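Local coordinates for protein beta-lactamase (Francisella tularensis subsp. tularensis, PDB 3P09) that probably hydrolyses the lactam ring of beta-lactam antibiotics to give substituted beta-amino acids, as a class A beta-lactamase linked to antibiotic resistance, at residues A213-F218 against T239-I244; V71-D76 against N144-K149; D94-L99 against D126-N131; D36-I41 against E56-P61; D154-A159 against S171-T176. All blocks are in the same frame, centred on the assembly; numbering follows the deposited sequence.

Contact 1: A213-F218 against T239-I244; sequences ANRIAF and TNDVAI
Arg215 and Ile216, in the loop that follows helix 196-208, lean on strand 239-246 in the five-stranded antiparallel sheet of the class A beta-lactamase fold. Two hydrogen bonds cross the contact. Arg215 NH1 donates to Asn240 O at 2.9 Å, and this oxygen lies at the edge of the guanidinium, in its plane. The backbone nitrogen of Ile216 donates to Asp241 OD2 at 2.9 Å, on the anti lone pair of that oxygen, and a water that donates to the same OD2 accepts from Ala217 N. The other carboxylate oxygen, OD1, is close to Asp228 OD1, a proximity that may raise the pKa of one of the pair.

Van der Waals packing adds to this grip. Thr239 CG2 sits over the centre of one guanidinium face, 3.4 Å from Arg215 CZ, while Ile216 CD1 reaches Ala243 CB at 3.7 Å. Other polar partners also fix Arg215: Glu271 forms a salt bridge with NE, and NH2 bonds to Thr232 OG1, on the strand that carries the probable KTG-type motif. A bound sulfate lies near this side chain. Extended from CG to NE, the arginine chain passes the aspartate with Arg215 CB 3.2 Å from Asp241 OD2.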
# COMPACT_ATOMS: atom_id res chain seq x y z
N ALA A 213 -7.99 -7.73 6.11
CA ALA A 213 -8.27 -8.76 7.11
C ALA A 213 -7.90 -10.18 6.65
O ALA A 213 -7.57 -11.04 7.46
CB ALA A 213 -9.75 -8.71 7.56
N ASN A 214 -7.97 -10.42 5.34
CA ASN A 214 -7.72 -11.76 4.82
C ASN A 214 -6.36 -11.88 4.14
O ASN A 214 -6.12 -12.79 3.34
CB ASN A 214 -8.84 -12.20 3.89
CG ASN A 214 -10.12 -12.53 4.64
OD1 ASN A 214 -10.15 -13.48 5.42
ND2 ASN A 214 -11.16 -11.75 4.42
N ARG A 215 -5.48 -10.93 4.45
CA ARG A 215 -4.14 -10.96 3.88
C ARG A 215 -3.10 -11.11 4.98
O ARG A 215 -3.14 -12.09 5.71
CB ARG A 215 -3.93 -9.78 2.93
CG ARG A 215 -4.92 -9.89 1.76
CD ARG A 215 -4.81 -8.77 0.73
NE ARG A 215 -5.89 -8.90 -0.23
CZ ARG A 215 -5.98 -8.24 -1.38
NH1 ARG A 215 -5.03 -7.37 -1.74
NH2 ARG A 215 -7.02 -8.45 -2.17
N ILE A 216 -2.17 -10.18 5.12
CA ILE A 216 -1.13 -10.36 6.14
C ILE A 216 -1.70 -10.56 7.54
O ILE A 216 -1.27 -11.46 8.29
CB ILE A 216 -0.15 -9.17 6.15
CG1 ILE A 216 0.72 -9.20 4.88
CG2 ILE A 216 0.70 -9.20 7.40
CD1 ILE A 216 1.56 -7.94 4.65
N ALA A 217 -2.68 -9.73 7.90
CA ALA A 217 -3.27 -9.76 9.23
C ALA A 217 -3.79 -11.15 9.60
O ALA A 217 -3.74 -11.56 10.76
CB ALA A 217 -4.39 -8.72 9.35
N PHE A 218 -4.30 -11.85 8.59
CA PHE A 218 -4.89 -13.17 8.77
C PHE A 218 -3.92 -14.16 9.43
O PHE A 218 -4.33 -15.13 10.06
CB PHE A 218 -5.31 -13.69 7.40
CG PHE A 218 -6.03 -15.01 7.42
CD1 PHE A 218 -5.33 -16.21 7.35
CD2 PHE A 218 -7.42 -15.06 7.47
CE1 PHE A 218 -6.00 -17.43 7.36
CE2 PHE A 218 -8.09 -16.28 7.48
CZ PHE A 218 -7.37 -17.45 7.42
N THR A 239 -2.29 -9.15 -6.42
CA THR A 239 -2.85 -9.10 -5.07
C THR A 239 -1.73 -8.69 -4.13
O THR A 239 -0.72 -9.39 -4.03
CB THR A 239 -3.36 -10.50 -4.66
OG1 THR A 239 -4.09 -11.11 -5.74
CG2 THR A 239 -4.27 -10.41 -3.43
N ASN A 240 -1.88 -7.54 -3.47
CA ASN A 240 -0.78 -6.99 -2.65
C ASN A 240 -1.22 -6.67 -1.24
O ASN A 240 -2.39 -6.39 -0.98
CB ASN A 240 -0.20 -5.69 -3.25
CG ASN A 240 0.28 -5.83 -4.68
OD1 ASN A 240 0.67 -6.90 -5.13
ND2 ASN A 240 0.28 -4.71 -5.39
N ASP A 241 -0.27 -6.70 -0.31
CA ASP A 241 -0.52 -6.17 1.02
C ASP A 241 0.81 -5.64 1.55
O ASP A 241 1.80 -6.36 1.52
CB ASP A 241 -1.11 -7.25 1.95
CG ASP A 241 -1.72 -6.66 3.22
OD1 ASP A 241 -1.91 -5.42 3.30
OD2 ASP A 241 -2.04 -7.45 4.13
N VAL A 242 0.83 -4.39 1.99
CA VAL A 242 2.07 -3.81 2.55
C VAL A 242 1.75 -3.27 3.93
O VAL A 242 0.80 -2.49 4.11
CB VAL A 242 2.66 -2.71 1.65
CG1 VAL A 242 3.98 -2.17 2.23
CG2 VAL A 242 2.87 -3.23 0.23
N ALA A 243 2.55 -3.67 4.91
CA ALA A 243 2.14 -3.54 6.30
C ALA A 243 3.24 -3.02 7.19
O ALA A 243 4.42 -3.16 6.88
CB ALA A 243 1.67 -4.88 6.81
N ILE A 244 2.82 -2.39 8.29
CA ILE A 244 3.72 -2.18 9.41
C ILE A 244 3.22 -3.06 10.53
O ILE A 244 2.01 -3.13 10.78
CB ILE A 244 3.72 -0.74 9.92
CG1 ILE A 244 4.17 0.23 8.83
CG2 ILE A 244 4.65 -0.64 11.12
CD1 ILE A 244 5.55 0.01 8.36
O HOH W 1 -3.37 -7.24 6.58

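Contact 2: V71-D76 against N144-K149; sequences VGAILD and NKFIKK
Phe146 presses its ring onto the backbone of helix 66-80 at Gly72 and Ala73, and this is the tightly packed half of the contact. Ala73 CA stands over the centre of one ring face, 3.6 Å from the centroid and 14° off the ring normal, a CH-pi contact. Ala73 CB lies beside it, 3.5 Å from Phe146 CD2. The ring can come this close because the helix surface is nearly bare here: Gly72 has no side chain, and its carbonyl carbon is 3.6 Å from Phe146 CE2. With CG anti to the backbone nitrogen (chi1 178°), the phenylalanine projects straight out of its own helix into this smooth patch.

One turn further along, Asp76 belongs to both halves. Its CB packs 3.4 Å from Phe146 CE1. Toward solvent the packing gives way to charge. Lys149, exposed and fully extended beyond CG, comes from the opposite direction and places NZ 3.1 Å from Asp76 OD1, on the syn lone pair, in a salt bridge. A water joins the two groups a second time, donating to Asp76 OD2 at 2.7 Å and accepting from the lysine ammonium.

The axes of the two short helical segments pass 9.7 Å apart at 87°, so the helices touch in one small area. Such a near-perpendicular crossing joins helix 140-149 to the helix whose start bears the probable SxxK motif, within the helical part of the class A beta-lactamase fold.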
# COMPACT_ATOMS: atom_id res chain seq x y z
N VAL A 71 -1.00 9.52 0.35
CA VAL A 71 -1.31 10.07 1.66
C VAL A 71 -0.04 10.59 2.34
O VAL A 71 -0.04 11.64 2.98
CB VAL A 71 -2.08 9.06 2.51
CG1 VAL A 71 -2.07 9.46 3.97
CG2 VAL A 71 -3.50 8.97 1.98
N GLY A 72 1.06 9.86 2.19
CA GLY A 72 2.34 10.35 2.65
C GLY A 72 2.67 11.71 2.05
O GLY A 72 3.09 12.64 2.75
N ALA A 73 2.47 11.84 0.74
CA ALA A 73 2.71 13.09 0.04
C ALA A 73 1.83 14.21 0.58
O ALA A 73 2.27 15.35 0.72
CB ALA A 73 2.47 12.91 -1.45
N ILE A 74 0.58 13.89 0.87
CA ILE A 74 -0.34 14.88 1.41
C ILE A 74 0.14 15.36 2.78
O ILE A 74 0.08 16.55 3.09
CB ILE A 74 -1.76 14.30 1.51
CG1 ILE A 74 -2.34 14.10 0.11
CG2 ILE A 74 -2.67 15.20 2.37
CD1 ILE A 74 -2.74 15.41 -0.57
N LEU A 75 0.62 14.44 3.61
CA LEU A 75 1.10 14.80 4.94
C LEU A 75 2.34 15.68 4.87
O LEU A 75 2.52 16.61 5.66
CB LEU A 75 1.37 13.55 5.77
CG LEU A 75 0.12 12.73 6.12
CD1 LEU A 75 0.46 11.37 6.67
CD2 LEU A 75 -0.74 13.50 7.10
N ASP A 76 3.22 15.36 3.92
CA ASP A 76 4.41 16.16 3.70
C ASP A 76 3.96 17.55 3.27
O ASP A 76 4.46 18.56 3.76
CB ASP A 76 5.28 15.48 2.63
CG ASP A 76 6.42 16.36 2.12
OD1 ASP A 76 7.52 16.30 2.69
OD2 ASP A 76 6.21 17.08 1.12
N ASN A 144 4.93 11.95 -8.01
CA ASN A 144 6.18 11.31 -8.40
C ASN A 144 7.42 12.04 -7.86
O ASN A 144 8.40 11.40 -7.49
CB ASN A 144 6.25 11.16 -9.92
CG ASN A 144 5.30 10.10 -10.42
OD1 ASN A 144 5.30 8.97 -9.93
ND2 ASN A 144 4.46 10.46 -11.38
N LYS A 145 7.37 13.37 -7.81
CA LYS A 145 8.43 14.11 -7.13
C LYS A 145 8.56 13.67 -5.67
O LYS A 145 9.66 13.45 -5.17
CB LYS A 145 8.17 15.63 -7.21
CG LYS A 145 8.41 16.21 -8.60
CD LYS A 145 8.49 17.74 -8.59
CE LYS A 145 7.12 18.39 -8.44
NZ LYS A 145 7.19 19.89 -8.45
N PHE A 146 7.44 13.53 -4.98
CA PHE A 146 7.51 13.10 -3.59
C PHE A 146 8.08 11.69 -3.45
O PHE A 146 8.92 11.42 -2.59
CB PHE A 146 6.14 13.19 -2.91
CG PHE A 146 6.15 12.70 -1.49
CD1 PHE A 146 6.71 13.49 -0.48
CD2 PHE A 146 5.62 11.48 -1.16
CE1 PHE A 146 6.74 13.05 0.82
CE2 PHE A 146 5.64 11.04 0.16
CZ PHE A 146 6.21 11.82 1.15
N ILE A 147 7.63 10.78 -4.31
CA ILE A 147 8.15 9.42 -4.31
C ILE A 147 9.69 9.42 -4.47
O ILE A 147 10.40 8.70 -3.76
CB ILE A 147 7.45 8.59 -5.41
CG1 ILE A 147 5.97 8.43 -5.05
CG2 ILE A 147 8.09 7.23 -5.56
CD1 ILE A 147 5.17 7.73 -6.11
N LYS A 148 10.20 10.25 -5.37
CA LYS A 148 11.65 10.37 -5.52
C LYS A 148 12.31 10.92 -4.25
O LYS A 148 13.39 10.48 -3.86
CB LYS A 148 12.00 11.23 -6.74
CG LYS A 148 11.91 10.46 -8.06
CD LYS A 148 11.46 11.33 -9.22
CE LYS A 148 11.01 10.47 -10.39
NZ LYS A 148 10.15 11.20 -11.37
N LYS A 149 11.66 11.88 -3.59
CA LYS A 149 12.17 12.44 -2.34
C LYS A 149 12.32 11.36 -1.26
O LYS A 149 13.22 11.45 -0.41
CB LYS A 149 11.26 13.56 -1.84
CG LYS A 149 11.77 14.32 -0.62
CD LYS A 149 10.75 15.38 -0.19
CE LYS A 149 11.18 16.10 1.09
NZ LYS A 149 10.23 17.18 1.49
O HOH W 2 8.04 18.20 -0.53

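Contact 3: D94-L99 against D126-N131; sequences DDIGKL and DSPASN
At the start of helix 127-137, where Ser125, Asp126 and Ser127 probably take the place of the SDN motif of class A beta-lactamases, Pro128 packs against Ile96 and Leu99. The two aliphatic chains meet different parts of the proline. Ile96 CD1 comes in at the rim of the pyrrolidine ring, 3.6 Å from Pro128 CG and equally near CB. Leu99 instead lays CD1 over a ring face, 3.7 Å from Pro128 N. The same methyl touches Ser127 CB and ends 3.7 Å from Asn131 ND2, so that one leucine branch spans the first turn of the helix. Leu99 CG lies beside the backbone nitrogen (chi1 -64°), which sends the chain toward that turn from a type II' turn running from Ile96 to Leu99.

Asp126 and Ser127 would correspond to the second and third residues of the SDN motif, with serine where it has asparagine, and Ser127 touches Lys67 of the probable SxxK motif. Asp126 is the N-cap: Ala129 N donates to Asp126 OD1 at 3.0 Å, from the anti side but 33° out of the carboxylate plane. Its backbone oxygen takes two donors from opposite faces, Ser130 N and Ser130 OG. Thr105 and Ile104 also bond to the Asp126 carboxylate, tying it to the preceding loop. Polar contact between the segments goes through a water that donates to Asp95 O at 2.8 Å and accepts from Asn131 ND2, an amide nitrogen that also bonds to Glu161 O.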
# COMPACT_ATOMS: atom_id res chain seq x y z
N ASP A 94 -19.30 14.13 -10.10
CA ASP A 94 -18.30 13.82 -11.11
C ASP A 94 -16.99 13.32 -10.49
O ASP A 94 -16.16 12.73 -11.17
CB ASP A 94 -18.05 15.02 -12.02
CG ASP A 94 -17.66 16.27 -11.25
OD1 ASP A 94 -18.08 17.37 -11.65
OD2 ASP A 94 -16.92 16.15 -10.24
N ASP A 95 -16.80 13.54 -9.19
CA ASP A 95 -15.64 12.99 -8.50
C ASP A 95 -15.79 11.47 -8.38
O ASP A 95 -14.80 10.73 -8.45
CB ASP A 95 -15.52 13.60 -7.10
CG ASP A 95 -14.95 14.99 -7.13
OD1 ASP A 95 -14.09 15.25 -7.99
OD2 ASP A 95 -15.36 15.83 -6.29
N ILE A 96 -17.03 11.03 -8.20
CA ILE A 96 -17.34 9.61 -8.07
C ILE A 96 -17.24 8.98 -9.45
O ILE A 96 -16.57 7.97 -9.63
CB ILE A 96 -18.75 9.37 -7.49
CG1 ILE A 96 -18.92 10.08 -6.14
CG2 ILE A 96 -19.02 7.88 -7.33
CD1 ILE A 96 -17.83 9.78 -5.16
N GLY A 97 -17.92 9.58 -10.42
CA GLY A 97 -17.87 9.10 -11.80
C GLY A 97 -18.40 7.68 -11.91
O GLY A 97 -19.47 7.37 -11.37
N LYS A 98 -17.66 6.81 -12.58
CA LYS A 98 -18.03 5.41 -12.68
C LYS A 98 -17.19 4.52 -11.76
O LYS A 98 -17.12 3.31 -11.96
CB LYS A 98 -17.90 4.92 -14.12
CG LYS A 98 -18.85 5.62 -15.09
CD LYS A 98 -18.70 5.04 -16.49
CE LYS A 98 -19.58 5.79 -17.49
NZ LYS A 98 -19.22 5.46 -18.91
N LEU A 99 -16.55 5.13 -10.77
CA LEU A 99 -15.77 4.39 -9.79
C LEU A 99 -16.70 3.70 -8.80
O LEU A 99 -17.50 4.36 -8.12
CB LEU A 99 -14.81 5.32 -9.05
CG LEU A 99 -13.73 5.99 -9.90
CD1 LEU A 99 -13.08 7.11 -9.11
CD2 LEU A 99 -12.66 4.98 -10.36
N ASP A 126 -10.78 4.02 -0.90
CA ASP A 126 -11.81 4.81 -1.58
C ASP A 126 -11.20 5.46 -2.83
O ASP A 126 -10.27 6.26 -2.74
CB ASP A 126 -12.31 5.89 -0.59
CG ASP A 126 -13.57 6.60 -1.07
OD1 ASP A 126 -13.54 7.22 -2.16
OD2 ASP A 126 -14.59 6.55 -0.35
N SER A 127 -11.70 5.09 -4.01
CA SER A 127 -11.10 5.55 -5.27
C SER A 127 -11.33 7.03 -5.58
O SER A 127 -10.40 7.75 -5.91
CB SER A 127 -11.56 4.66 -6.43
OG SER A 127 -11.06 3.34 -6.27
N PRO A 128 -12.59 7.49 -5.46
CA PRO A 128 -12.78 8.93 -5.68
C PRO A 128 -11.96 9.77 -4.72
O PRO A 128 -11.46 10.81 -5.12
CB PRO A 128 -14.26 9.12 -5.43
CG PRO A 128 -14.86 7.78 -5.82
CD PRO A 128 -13.86 6.77 -5.34
N ALA A 129 -11.84 9.33 -3.46
CA ALA A 129 -11.05 10.05 -2.48
C ALA A 129 -9.62 10.21 -2.98
O ALA A 129 -9.03 11.29 -2.89
CB ALA A 129 -11.08 9.33 -1.13
N SER A 130 -9.07 9.12 -3.53
CA SER A 130 -7.70 9.11 -4.04
C SER A 130 -7.52 10.09 -5.18
O SER A 130 -6.54 10.81 -5.23
CB SER A 130 -7.32 7.72 -4.54
OG SER A 130 -7.37 6.79 -3.48
N ASN A 131 -8.46 10.08 -6.12
CA ASN A 131 -8.33 10.97 -7.28
C ASN A 131 -8.40 12.44 -6.83
O ASN A 131 -7.70 13.29 -7.37
CB ASN A 131 -9.38 10.66 -8.36
CG ASN A 131 -9.08 9.37 -9.13
OD1 ASN A 131 -8.04 8.74 -8.92
ND2 ASN A 131 -9.98 8.99 -10.02
O HOH W 3 -12.39 10.86 -9.84

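Contact 4: D36-I41 against E56-P61; sequences DGKIGI and ESYHFP. With SO4 (sulfate ion), chain G.
Lys38 leaves strand 38-44 toward Tyr58 and Phe60, and its side chain can be followed outward along these two rings. The CB carbon meets both at their margins, 4.2 Å from Phe60 CE2 and as far from Tyr58 CE1. From there CG, placed beside the backbone nitrogen, comes over one face of the tyrosine ring, 4.0 Å from Tyr58 CZ. A bend at chi2 (-96°) then carries CD across the same face, offset toward the rim and 4.2 Å from Tyr58 CE2, so that the aliphatic chain crosses the tyrosine side chain at about a right angle. At the tip NZ turns away to a sulfate ion, probably picked up from the crystallisation liquor. Its two bonds there, to O1 and O3, are both weak, the shorter being 3.2 Å from Lys38 NZ to sulfate O1.

This lysine sits at the start of a strand in the main antiparallel sheet of the beta-lactamase fold, paired with strand 253-260, whereas Phe60 belongs to the short strand 60-61 that pairs with strand 175-176. The contact therefore lays the smaller sheet against the larger one through side chains. Behind the lysine, Phe60 points at the strand backbone: Lys38 O stands at the ring edge, 3.3 Å from Phe60 CE2, and Gly40 N is 3.3 Å from Phe60 CZ. Gly40 has no side chain, and the ring closes on its CA. Tyr58 CD1 lies over the Phe60 face, toward the rim, and Leu258 and Thr260 of the neighbouring strand also touch Phe60.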
# COMPACT_ATOMS: atom_id res chain seq x y z
N ASP A 36 1.20 -20.84 -9.35
CA ASP A 36 1.72 -20.14 -10.52
C ASP A 36 2.06 -18.69 -10.17
O ASP A 36 1.73 -18.20 -9.09
CB ASP A 36 0.74 -20.16 -11.70
CG ASP A 36 0.35 -21.57 -12.13
OD1 ASP A 36 1.18 -22.50 -12.03
OD2 ASP A 36 -0.81 -21.74 -12.57
N GLY A 37 2.72 -18.01 -11.11
CA GLY A 37 3.07 -16.61 -10.93
C GLY A 37 4.26 -16.38 -10.02
O GLY A 37 5.07 -17.29 -9.78
N LYS A 38 4.37 -15.15 -9.52
CA LYS A 38 5.54 -14.73 -8.76
C LYS A 38 5.11 -14.08 -7.46
O LYS A 38 4.16 -13.29 -7.44
CB LYS A 38 6.36 -13.73 -9.58
CG LYS A 38 7.05 -14.35 -10.80
CD LYS A 38 8.48 -14.73 -10.49
CE LYS A 38 9.05 -15.64 -11.56
NZ LYS A 38 10.31 -16.29 -11.12
N ILE A 39 5.80 -14.40 -6.38
CA ILE A 39 5.55 -13.73 -5.12
C ILE A 39 6.80 -12.93 -4.73
O ILE A 39 7.92 -13.37 -4.95
CB ILE A 39 5.19 -14.73 -4.01
CG1 ILE A 39 4.67 -13.99 -2.78
CG2 ILE A 39 6.41 -15.58 -3.65
CD1 ILE A 39 3.29 -14.40 -2.36
N GLY A 40 6.59 -11.73 -4.20
CA GLY A 40 7.69 -10.86 -3.85
C GLY A 40 7.54 -10.46 -2.40
O GLY A 40 6.44 -10.10 -1.96
N ILE A 41 8.64 -10.52 -1.65
CA ILE A 41 8.62 -10.36 -0.20
C ILE A 41 9.78 -9.45 0.23
O ILE A 41 10.91 -9.62 -0.22
CB ILE A 41 8.85 -11.73 0.51
CG1 ILE A 41 7.82 -12.79 0.08
CG2 ILE A 41 8.90 -11.55 2.02
CD1 ILE A 41 6.41 -12.38 0.25
N GLU A 56 12.86 -9.61 -4.35
CA GLU A 56 12.60 -8.28 -3.80
C GLU A 56 12.83 -7.16 -4.81
O GLU A 56 12.45 -6.01 -4.56
CB GLU A 56 13.44 -8.04 -2.54
CG GLU A 56 14.92 -7.82 -2.79
CD GLU A 56 15.70 -9.11 -2.94
OE1 GLU A 56 15.08 -10.19 -3.01
OE2 GLU A 56 16.95 -9.04 -2.98
N SER A 57 13.42 -7.48 -5.96
CA SER A 57 13.67 -6.50 -7.01
C SER A 57 12.87 -6.79 -8.27
O SER A 57 13.11 -6.19 -9.31
CB SER A 57 15.15 -6.45 -7.36
OG SER A 57 15.88 -5.78 -6.35
N TYR A 58 11.94 -7.73 -8.19
CA TYR A 58 11.02 -8.00 -9.28
C TYR A 58 9.93 -6.92 -9.26
O TYR A 58 9.53 -6.47 -8.19
CB TYR A 58 10.38 -9.37 -9.08
CG TYR A 58 9.64 -9.92 -10.29
CD1 TYR A 58 8.27 -9.72 -10.45
CD2 TYR A 58 10.32 -10.65 -11.26
CE1 TYR A 58 7.60 -10.24 -11.54
CE2 TYR A 58 9.66 -11.17 -12.36
CZ TYR A 58 8.31 -10.96 -12.50
OH TYR A 58 7.65 -11.48 -13.59
N HIS A 59 9.45 -6.51 -10.44
CA HIS A 59 8.43 -5.47 -10.51
C HIS A 59 7.02 -6.08 -10.62
O HIS A 59 6.77 -6.96 -11.45
CB HIS A 59 8.68 -4.52 -11.69
CG HIS A 59 9.85 -3.60 -11.49
ND1 HIS A 59 9.70 -2.25 -11.27
CD2 HIS A 59 11.18 -3.83 -11.50
CE1 HIS A 59 10.88 -1.69 -11.15
NE2 HIS A 59 11.80 -2.63 -11.28
N PHE A 60 6.13 -5.58 -9.77
CA PHE A 60 4.76 -6.05 -9.63
C PHE A 60 3.80 -4.87 -9.82
O PHE A 60 4.09 -3.75 -9.41
CB PHE A 60 4.52 -6.55 -8.19
CG PHE A 60 5.29 -7.81 -7.83
CD1 PHE A 60 6.63 -7.74 -7.47
CD2 PHE A 60 4.65 -9.04 -7.84
CE1 PHE A 60 7.33 -8.89 -7.13
CE2 PHE A 60 5.34 -10.21 -7.50
CZ PHE A 60 6.69 -10.13 -7.14
N PRO A 61 2.62 -5.12 -10.40
CA PRO A 61 1.58 -4.08 -10.40
C PRO A 61 1.40 -3.50 -8.99
O PRO A 61 1.28 -4.27 -8.03
CB PRO A 61 0.32 -4.84 -10.80
CG PRO A 61 0.84 -5.99 -11.65
CD PRO A 61 2.16 -6.39 -11.00
S SO4 G . 13.46 -18.13 -12.34
O1 SO4 G . 12.37 -18.70 -11.56
O2 SO4 G . 14.00 -19.14 -13.25
O3 SO4 G . 12.96 -17.00 -13.12
O4 SO4 G . 14.52 -17.68 -11.44

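Contact 5: D154-A159 against S171-T176; sequences DTIITA and SNINKT
Thr155 and Thr176 run alongside each other in the same direction, which brings their hydroxyls together: the two OG1 atoms are 2.6 Å apart in a hydrogen bond, and Thr155 OG1 is also bonded to Asp152. Along the segments the meeting of side chains changes. Ile156 and Ile173 meet at a slant, with Ile156 CG2 3.8 Å from Ile173 CD1. Thr158 then stands at about a right angle to both Ile173 and Asn174, its OG1 3.2 Å from Ile173 CG2.

Asn174 OD1 holds Thr158 twice. Thr158 N donates almost straight down the carbonyl direction at 2.9 Å, while Thr158 OG1 comes from above the amide plane at 3.1 Å. With OG1 lodged between its own backbone nitrogen and carbonyl carbon (chi1 60°), the threonine can offer both donors to one oxygen. Between the two side-chain pairs, Ile156 N donates to Lys175 O at 3.1 Å in a nearly linear bond, and Asn174 N reaches Ile156 O more weakly. Lys175 sends its NZ away to Gln168 O. The two segments thus bring together the ends of the intervening residues 160-170, as at the neck of the omega loop of class A beta-lactamases.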
# COMPACT_ATOMS: atom_id res chain seq x y z
N ASP A 154 12.25 3.13 -8.04
CA ASP A 154 11.74 1.93 -8.71
C ASP A 154 10.25 2.04 -9.04
O ASP A 154 9.78 1.48 -10.03
CB ASP A 154 11.99 0.67 -7.86
CG ASP A 154 13.46 0.28 -7.79
OD1 ASP A 154 14.20 0.58 -8.75
OD2 ASP A 154 13.87 -0.34 -6.78
N THR A 155 9.52 2.77 -8.21
CA THR A 155 8.07 2.90 -8.36
C THR A 155 7.73 3.89 -9.47
O THR A 155 8.14 5.05 -9.43
CB THR A 155 7.46 3.35 -7.03
OG1 THR A 155 7.67 2.32 -6.06
CG2 THR A 155 5.96 3.61 -7.16
N ILE A 156 6.97 3.44 -10.46
CA ILE A 156 6.59 4.30 -11.58
C ILE A 156 5.08 4.43 -11.70
O ILE A 156 4.41 3.51 -12.14
CB ILE A 156 7.11 3.75 -12.91
CG1 ILE A 156 8.61 3.45 -12.82
CG2 ILE A 156 6.82 4.74 -14.02
CD1 ILE A 156 9.46 4.70 -12.65
N ILE A 157 4.55 5.59 -11.33
CA ILE A 157 3.10 5.82 -11.38
C ILE A 157 2.77 6.81 -12.49
O ILE A 157 3.36 7.91 -12.56
CB ILE A 157 2.61 6.36 -10.05
CG1 ILE A 157 2.76 5.30 -8.96
CG2 ILE A 157 1.15 6.80 -10.16
CD1 ILE A 157 2.62 5.84 -7.58
N THR A 158 1.85 6.45 -13.38
CA THR A 158 1.57 7.31 -14.54
C THR A 158 0.09 7.62 -14.67
O THR A 158 -0.33 8.25 -15.64
CB THR A 158 2.04 6.67 -15.87
OG1 THR A 158 1.35 5.43 -16.07
CG2 THR A 158 3.55 6.44 -15.85
N ALA A 159 -0.69 7.17 -13.70
CA ALA A 159 -2.12 7.42 -13.73
C ALA A 159 -2.74 7.29 -12.34
O ALA A 159 -2.13 6.78 -11.41
CB ALA A 159 -2.81 6.46 -14.71
N SER A 171 6.45 -4.23 -18.99
CA SER A 171 6.64 -2.81 -18.71
C SER A 171 6.59 -2.55 -17.20
O SER A 171 5.75 -3.12 -16.49
CB SER A 171 5.55 -1.99 -19.40
OG SER A 171 5.59 -0.64 -18.98
N ASN A 172 7.46 -1.68 -16.72
CA ASN A 172 7.46 -1.32 -15.30
C ASN A 172 6.51 -0.18 -14.95
O ASN A 172 6.44 0.25 -13.80
CB ASN A 172 8.89 -1.04 -14.82
CG ASN A 172 9.78 -2.26 -14.94
OD1 ASN A 172 9.30 -3.39 -14.84
ND2 ASN A 172 11.07 -2.05 -15.17
N ILE A 173 5.79 0.32 -15.95
CA ILE A 173 4.80 1.36 -15.72
C ILE A 173 3.75 0.87 -14.74
O ILE A 173 3.25 -0.26 -14.86
CB ILE A 173 4.11 1.78 -17.05
CG1 ILE A 173 5.14 2.32 -18.04
CG2 ILE A 173 3.00 2.79 -16.80
CD1 ILE A 173 5.94 3.47 -17.53
N ASN A 174 3.42 1.72 -13.76
CA ASN A 174 2.44 1.40 -12.72
C ASN A 174 2.82 0.15 -11.93
O ASN A 174 1.96 -0.60 -11.49
CB ASN A 174 1.03 1.30 -13.30
CG ASN A 174 0.57 2.61 -13.94
OD1 ASN A 174 1.06 3.68 -13.57
ND2 ASN A 174 -0.36 2.54 -14.88
N LYS A 175 4.13 -0.05 -11.75
CA LYS A 175 4.64 -1.16 -10.94
C LYS A 175 5.61 -0.67 -9.87
O LYS A 175 6.10 0.46 -9.93
CB LYS A 175 5.33 -2.19 -11.83
CG LYS A 175 4.37 -2.90 -12.77
CD LYS A 175 5.00 -4.10 -13.43
CE LYS A 175 4.05 -4.72 -14.46
NZ LYS A 175 4.75 -5.71 -15.36
N THR A 176 5.87 -1.52 -8.89
CA THR A 176 6.88 -1.22 -7.87
C THR A 176 7.59 -2.53 -7.55
O THR A 176 7.22 -3.57 -8.10
CB THR A 176 6.21 -0.61 -6.61
OG1 THR A 176 7.22 -0.25 -5.65
CG2 THR A 176 5.24 -1.60 -5.99

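In the fold
From the N terminus, contact 4 closes first, folding the residues after strand 38-44 back so that strand 60-61 lies by the main sheet. Contact 2 then spans the widest loop, from helix 66-80 to helix 140-149, and contact 3 is nested inside it. Contact 5 follows in series and contact 1 comes last; no loops cross. Contacts 2 and 5 touch through Asn144 and Ile157, contacts 4 and 5 share the two-stranded sheet through Phe60 and Thr176, and contacts 4 and 1 meet where Asn240 bonds to Pro61, beside the Cys63-Cys233 disulfide. Contact 5 and then contact 4 thus link the helical region to the main sheet.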